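Local coordinates for protein putative NAD dependent dehydrogenase (Micromonospora echinospora, PDB 6NOR) that binds NAD and is probably an oxidoreductase of gentamicin biosynthesis, built from a Rossmann-fold domain and a GFO/IDH/MocA-type C-terminal domain, at residues V167-P179 with F241-C255. Numbering follows the deposited sequence.
Sequences VHSVRVAFRTSGP and FADGAIGQCDVSWAC
Asp-250 OD2 forms salt bridges with two arginines of the neighbouring strand: Arg-175 NH2 lies 2.8 Å from Asp-250 OD2, and Arg-171 NH2 makes a weak hydrogen bond of 3.1 Å to the same Asp-250 OD2. Arg-175 meets this oxygen from above the carboxylate plane, 61° out of it, with the two flat groups nearly perpendicular. CG of Asp-250 stands anti to its backbone N (chi1 -177°), which brings OD2 up to both arginine ends; these converge on it from the same side, with OD2 at the edge of the Arg-171 guanidinium, in its plane. Gln-248 NE2 of the second subunit also donates to Asp-250 OD2, and Arg-175 NH1 forms a salt bridge with Glu-264 of that subunit, so this charged face lies at the subunit interface. Alongside, Arg-171 CD packs 3.5 Å from Gln-248 OE1, while Gln-248 NE2 donates reciprocally to Asp-250 OD2 of the second subunit and to a water that donates to Ile-246 O. Strands 167-175 and 246-252 are the parallel pair within the otherwise antiparallel sheet of the C-terminal domain, with backbone bonds alternating regularly from Ile-246 N to His-168 O through to Thr-176 N to Ser-252 O. On the other face, Val-172 and Cys-249 pack against Ala-202 and Cys-206 of helix 199-209, and Val-170 CG1 comes 3.6 Å from Gly-247 CA. Beyond the strands, Pro-179 CD sits 3.6 Å from the centroid of the Trp-253 five-membered ring, a CH-pi contact over its face; Asp-197 accepts from Trp-253 NE1. Cys-255 N bonds to Thr-176 O, and Thr-176 OG1 takes Gly-178 N at 2.7 Å in an ST turn. Pro-179 follows, its side chain near NAD-binding Thr-181.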
loop_
_atom_site.group_PDB
_atom_site.type_symbol
_atom_site.label_atom_id
_atom_site.label_comp_id
_atom_site.label_asym_id
_atom_site.label_seq_id
_atom_site.Cartn_x
_atom_site.Cartn_y
_atom_site.Cartn_z
ATOM N N VAL A 167 23.856 7.224 7.821
ATOM C CA VAL A 167 23.354 6.102 7.040
ATOM C C VAL A 167 24.116 4.817 7.364
ATOM O O VAL A 167 25.337 4.810 7.352
ATOM C CB VAL A 167 23.444 6.402 5.549
ATOM C CG1 VAL A 167 22.980 5.198 4.769
ATOM C CG2 VAL A 167 22.563 7.626 5.208
ATOM N N HIS A 168 23.395 3.742 7.685
ATOM C CA HIS A 168 24.038 2.472 8.030
ATOM C C HIS A 168 23.607 1.296 7.151
ATOM O O HIS A 168 24.237 0.250 7.159
ATOM C CB HIS A 168 23.783 2.114 9.508
ATOM C CG HIS A 168 22.337 2.145 9.913
ATOM N ND1 HIS A 168 21.469 1.100 9.677
ATOM C CD2 HIS A 168 21.610 3.101 10.540
ATOM C CE1 HIS A 168 20.271 1.412 10.135
ATOM N NE2 HIS A 168 20.328 2.622 10.659
ATOM N N SER A 169 22.523 1.460 6.408
ATOM C CA SER A 169 21.951 0.354 5.649
ATOM C C SER A 169 21.458 0.812 4.311
ATOM O O SER A 169 20.803 1.845 4.208
ATOM C CB SER A 169 20.787 -0.296 6.395
ATOM O OG SER A 169 21.229 -1.325 7.249
ATOM N N VAL A 170 21.769 0.041 3.281
ATOM C CA VAL A 170 21.132 0.237 2.009
ATOM C C VAL A 170 20.784 -1.147 1.487
ATOM O O VAL A 170 21.508 -2.108 1.735
ATOM C CB VAL A 170 22.008 1.018 1.029
ATOM C CG1 VAL A 170 23.316 0.282 0.744
ATOM C CG2 VAL A 170 21.248 1.271 -0.262
ATOM N N ARG A 171 19.644 -1.253 0.820
ATOM C CA ARG A 171 19.199 -2.518 0.303
ATOM C C ARG A 171 18.551 -2.337 -1.063
ATOM O O ARG A 171 17.712 -1.488 -1.236
ATOM C CB ARG A 171 18.220 -3.179 1.264
ATOM C CG ARG A 171 17.496 -4.360 0.661
ATOM C CD ARG A 171 17.073 -5.396 1.703
ATOM N NE ARG A 171 16.755 -6.680 1.068
ATOM C CZ ARG A 171 15.568 -6.966 0.551
ATOM N NH1 ARG A 171 14.586 -6.065 0.592
ATOM N NH2 ARG A 171 15.361 -8.144 -0.001
ATOM N N VAL A 172 18.971 -3.144 -2.022
ATOM C CA VAL A 172 18.344 -3.187 -3.319
ATOM C C VAL A 172 17.907 -4.601 -3.629
ATOM O O VAL A 172 18.705 -5.515 -3.596
ATOM C CB VAL A 172 19.271 -2.720 -4.442
ATOM C CG1 VAL A 172 18.511 -2.724 -5.732
ATOM C CG2 VAL A 172 19.816 -1.338 -4.150
ATOM N N ALA A 173 16.625 -4.767 -3.918
ATOM C CA ALA A 173 16.083 -6.051 -4.290
ATOM C C ALA A 173 15.640 -6.025 -5.733
ATOM O O ALA A 173 14.955 -5.105 -6.162
ATOM C CB ALA A 173 14.918 -6.428 -3.368
ATOM N N PHE A 174 16.049 -7.018 -6.500
ATOM C CA PHE A 174 15.695 -7.004 -7.914
ATOM C C PHE A 174 15.326 -8.418 -8.357
ATOM O O PHE A 174 16.143 -9.326 -8.361
ATOM C CB PHE A 174 16.832 -6.366 -8.738
ATOM C CG PHE A 174 16.461 -6.029 -10.172
ATOM C CD1 PHE A 174 15.214 -6.313 -10.679
ATOM C CD2 PHE A 174 17.299 -5.262 -10.938
ATOM C CE1 PHE A 174 14.868 -5.976 -11.958
ATOM C CE2 PHE A 174 16.954 -4.895 -12.230
ATOM C CZ PHE A 174 15.731 -5.259 -12.741
ATOM N N ARG A 175 14.055 -8.588 -8.693
ATOM C CA ARG A 175 13.503 -9.906 -8.951
ATOM C C ARG A 175 12.671 -9.984 -10.208
ATOM O O ARG A 175 11.845 -9.124 -10.480
ATOM C CB ARG A 175 12.665 -10.361 -7.774
ATOM C CG ARG A 175 13.504 -10.628 -6.543
ATOM C CD ARG A 175 12.648 -10.612 -5.329
ATOM N NE ARG A 175 13.420 -10.791 -4.113
ATOM C CZ ARG A 175 13.002 -10.363 -2.934
ATOM N NH1 ARG A 175 11.844 -9.731 -2.852
ATOM N NH2 ARG A 175 13.734 -10.562 -1.854
ATOM N N THR A 176 12.928 -11.041 -10.969
ATOM C CA THR A 176 12.235 -11.330 -12.200
ATOM C C THR A 176 11.942 -12.812 -12.273
ATOM O O THR A 176 12.397 -13.583 -11.451
ATOM C CB THR A 176 13.066 -10.955 -13.445
ATOM O OG1 THR A 176 14.013 -12.003 -13.701
ATOM C CG2 THR A 176 13.796 -9.652 -13.265
ATOM N N SER A 177 11.194 -13.210 -13.283
ATOM C CA SER A 177 11.009 -14.620 -13.601
ATOM C C SER A 177 12.078 -15.104 -14.590
ATOM O O SER A 177 11.925 -16.137 -15.201
ATOM C CB SER A 177 9.633 -14.847 -14.199
ATOM O OG SER A 177 9.480 -14.020 -15.342
ATOM N N GLY A 178 13.143 -14.336 -14.773
ATOM C CA GLY A 178 14.265 -14.811 -15.543
ATOM C C GLY A 178 14.246 -14.373 -16.986
ATOM O O GLY A 178 13.253 -13.868 -17.468
ATOM N N PRO A 179 15.360 -14.573 -17.684
ATOM C CA PRO A 179 15.557 -14.114 -19.061
ATOM C C PRO A 179 14.789 -14.922 -20.098
ATOM O O PRO A 179 14.500 -16.081 -19.875
ATOM C CB PRO A 179 17.062 -14.285 -19.263
ATOM C CG PRO A 179 17.415 -15.419 -18.372
ATOM C CD PRO A 179 16.564 -15.230 -17.146
ATOM N N PHE A 241 30.708 -1.219 2.966
ATOM C CA PHE A 241 31.308 0.028 2.529
ATOM C C PHE A 241 32.334 0.574 3.520
ATOM O O PHE A 241 32.358 0.193 4.679
ATOM C CB PHE A 241 30.220 1.062 2.258
ATOM C CG PHE A 241 29.343 0.698 1.103
ATOM C CD1 PHE A 241 29.762 0.939 -0.193
ATOM C CD2 PHE A 241 28.114 0.077 1.307
ATOM C CE1 PHE A 241 28.965 0.583 -1.279
ATOM C CE2 PHE A 241 27.319 -0.275 0.232
ATOM C CZ PHE A 241 27.746 -0.019 -1.070
ATOM N N ALA A 242 33.173 1.481 3.039
ATOM C CA ALA A 242 34.302 2.011 3.796
ATOM C C ALA A 242 33.903 2.768 5.065
ATOM O O ALA A 242 34.578 2.681 6.073
ATOM C CB ALA A 242 35.133 2.914 2.896
ATOM N N ASP A 243 32.815 3.520 5.007
ATOM C CA ASP A 243 32.291 4.218 6.182
ATOM C C ASP A 243 31.689 3.283 7.230
ATOM O O ASP A 243 31.364 3.701 8.335
ATOM C CB ASP A 243 31.217 5.201 5.753
ATOM C CG ASP A 243 30.143 4.529 4.933
ATOM O OD1 ASP A 243 29.357 3.777 5.531
ATOM O OD2 ASP A 243 30.102 4.722 3.698
ATOM N N GLY A 244 31.498 2.028 6.859
ATOM C CA GLY A 244 30.881 1.070 7.748
ATOM C C GLY A 244 29.408 0.787 7.484
ATOM O O GLY A 244 28.780 0.075 8.253
ATOM N N ALA A 245 28.836 1.326 6.415
ATOM C CA ALA A 245 27.458 0.979 6.091
ATOM C C ALA A 245 27.409 -0.382 5.424
ATOM O O ALA A 245 28.307 -0.747 4.678
ATOM C CB ALA A 245 26.846 2.004 5.215
ATOM N N ILE A 246 26.368 -1.143 5.719
ATOM C CA ILE A 246 26.157 -2.426 5.070
ATOM C C ILE A 246 25.150 -2.307 3.929
ATOM O O ILE A 246 24.070 -1.743 4.088
ATOM C CB ILE A 246 25.666 -3.467 6.054
ATOM C CG1 ILE A 246 26.665 -3.618 7.193
ATOM C CG2 ILE A 246 25.419 -4.780 5.354
ATOM C CD1 ILE A 246 26.137 -4.407 8.372
ATOM N N GLY A 247 25.545 -2.820 2.776
ATOM C CA GLY A 247 24.680 -2.927 1.631
ATOM C C GLY A 247 24.233 -4.357 1.428
ATOM O O GLY A 247 24.952 -5.303 1.736
ATOM N N GLN A 248 23.014 -4.510 0.932
ATOM C CA GLN A 248 22.516 -5.810 0.524
ATOM C C GLN A 248 22.001 -5.734 -0.914
ATOM O O GLN A 248 21.287 -4.808 -1.274
ATOM C CB GLN A 248 21.392 -6.285 1.433
ATOM C CG GLN A 248 21.652 -6.186 2.901
ATOM C CD GLN A 248 20.384 -6.382 3.714
ATOM O OE1 GLN A 248 19.546 -7.218 3.385
ATOM N NE2 GLN A 248 20.231 -5.596 4.767
ATOM N N CYS A 249 22.364 -6.714 -1.725
ATOM C CA CYS A 249 21.762 -6.868 -3.040
ATOM C C CYS A 249 21.132 -8.239 -3.110
ATOM O O CYS A 249 21.810 -9.251 -2.982
ATOM C CB CYS A 249 22.796 -6.692 -4.139
ATOM S SG CYS A 249 23.604 -5.104 -4.010
ATOM N N ASP A 250 19.819 -8.252 -3.270
ATOM C CA ASP A 250 19.034 -9.473 -3.336
ATOM C C ASP A 250 18.528 -9.586 -4.771
ATOM O O ASP A 250 17.743 -8.764 -5.204
ATOM C CB ASP A 250 17.890 -9.396 -2.316
ATOM C CG ASP A 250 17.037 -10.657 -2.245
ATOM O OD1 ASP A 250 16.947 -11.417 -3.234
ATOM O OD2 ASP A 250 16.406 -10.861 -1.184
ATOM N N VAL A 251 19.005 -10.567 -5.526
ATOM C CA VAL A 251 18.551 -10.720 -6.903
ATOM C C VAL A 251 18.095 -12.138 -7.192
ATOM O O VAL A 251 18.572 -13.084 -6.603
ATOM C CB VAL A 251 19.644 -10.325 -7.914
ATOM C CG1 VAL A 251 20.092 -8.865 -7.690
ATOM C CG2 VAL A 251 20.821 -11.305 -7.869
ATOM N N SER A 252 17.152 -12.283 -8.105
ATOM C CA SER A 252 16.586 -13.582 -8.387
ATOM C C SER A 252 15.963 -13.625 -9.759
ATOM O O SER A 252 15.337 -12.664 -10.184
ATOM C CB SER A 252 15.532 -13.949 -7.342
ATOM O OG SER A 252 14.929 -15.183 -7.659
ATOM N N TRP A 253 16.144 -14.761 -10.427
ATOM C CA TRP A 253 15.495 -15.090 -11.690
ATOM C C TRP A 253 14.310 -16.024 -11.489
ATOM O O TRP A 253 13.669 -16.417 -12.440
ATOM C CB TRP A 253 16.468 -15.772 -12.635
ATOM C CG TRP A 253 17.384 -14.898 -13.426
ATOM C CD1 TRP A 253 17.360 -13.533 -13.547
ATOM C CD2 TRP A 253 18.476 -15.348 -14.209
ATOM N NE1 TRP A 253 18.363 -13.114 -14.374
ATOM C CE2 TRP A 253 19.069 -14.210 -14.793
ATOM C CE3 TRP A 253 19.004 -16.609 -14.492
ATOM C CZ2 TRP A 253 20.168 -14.301 -15.646
ATOM C CZ3 TRP A 253 20.103 -16.695 -15.331
ATOM C CH2 TRP A 253 20.667 -15.552 -15.899
ATOM N N ALA A 254 14.030 -16.402 -10.250
ATOM C CA ALA A 254 13.027 -17.434 -10.031
ATOM C C ALA A 254 11.834 -16.895 -9.271
ATOM O O ALA A 254 11.136 -17.642 -8.584
ATOM C CB ALA A 254 13.636 -18.607 -9.299
ATOM N N CYS A 255 11.593 -15.596 -9.406
ATOM C CA CYS A 255 10.492 -14.957 -8.704
ATOM C C CYS A 255 9.277 -14.712 -9.611
ATOM O O CYS A 255 9.363 -13.994 -10.600
ATOM C CB CYS A 255 10.974 -13.640 -8.107
ATOM S SG CYS A 255 9.765 -12.809 -7.052
HETATM O O HOH W 1 21.889 -3.659 5.042
#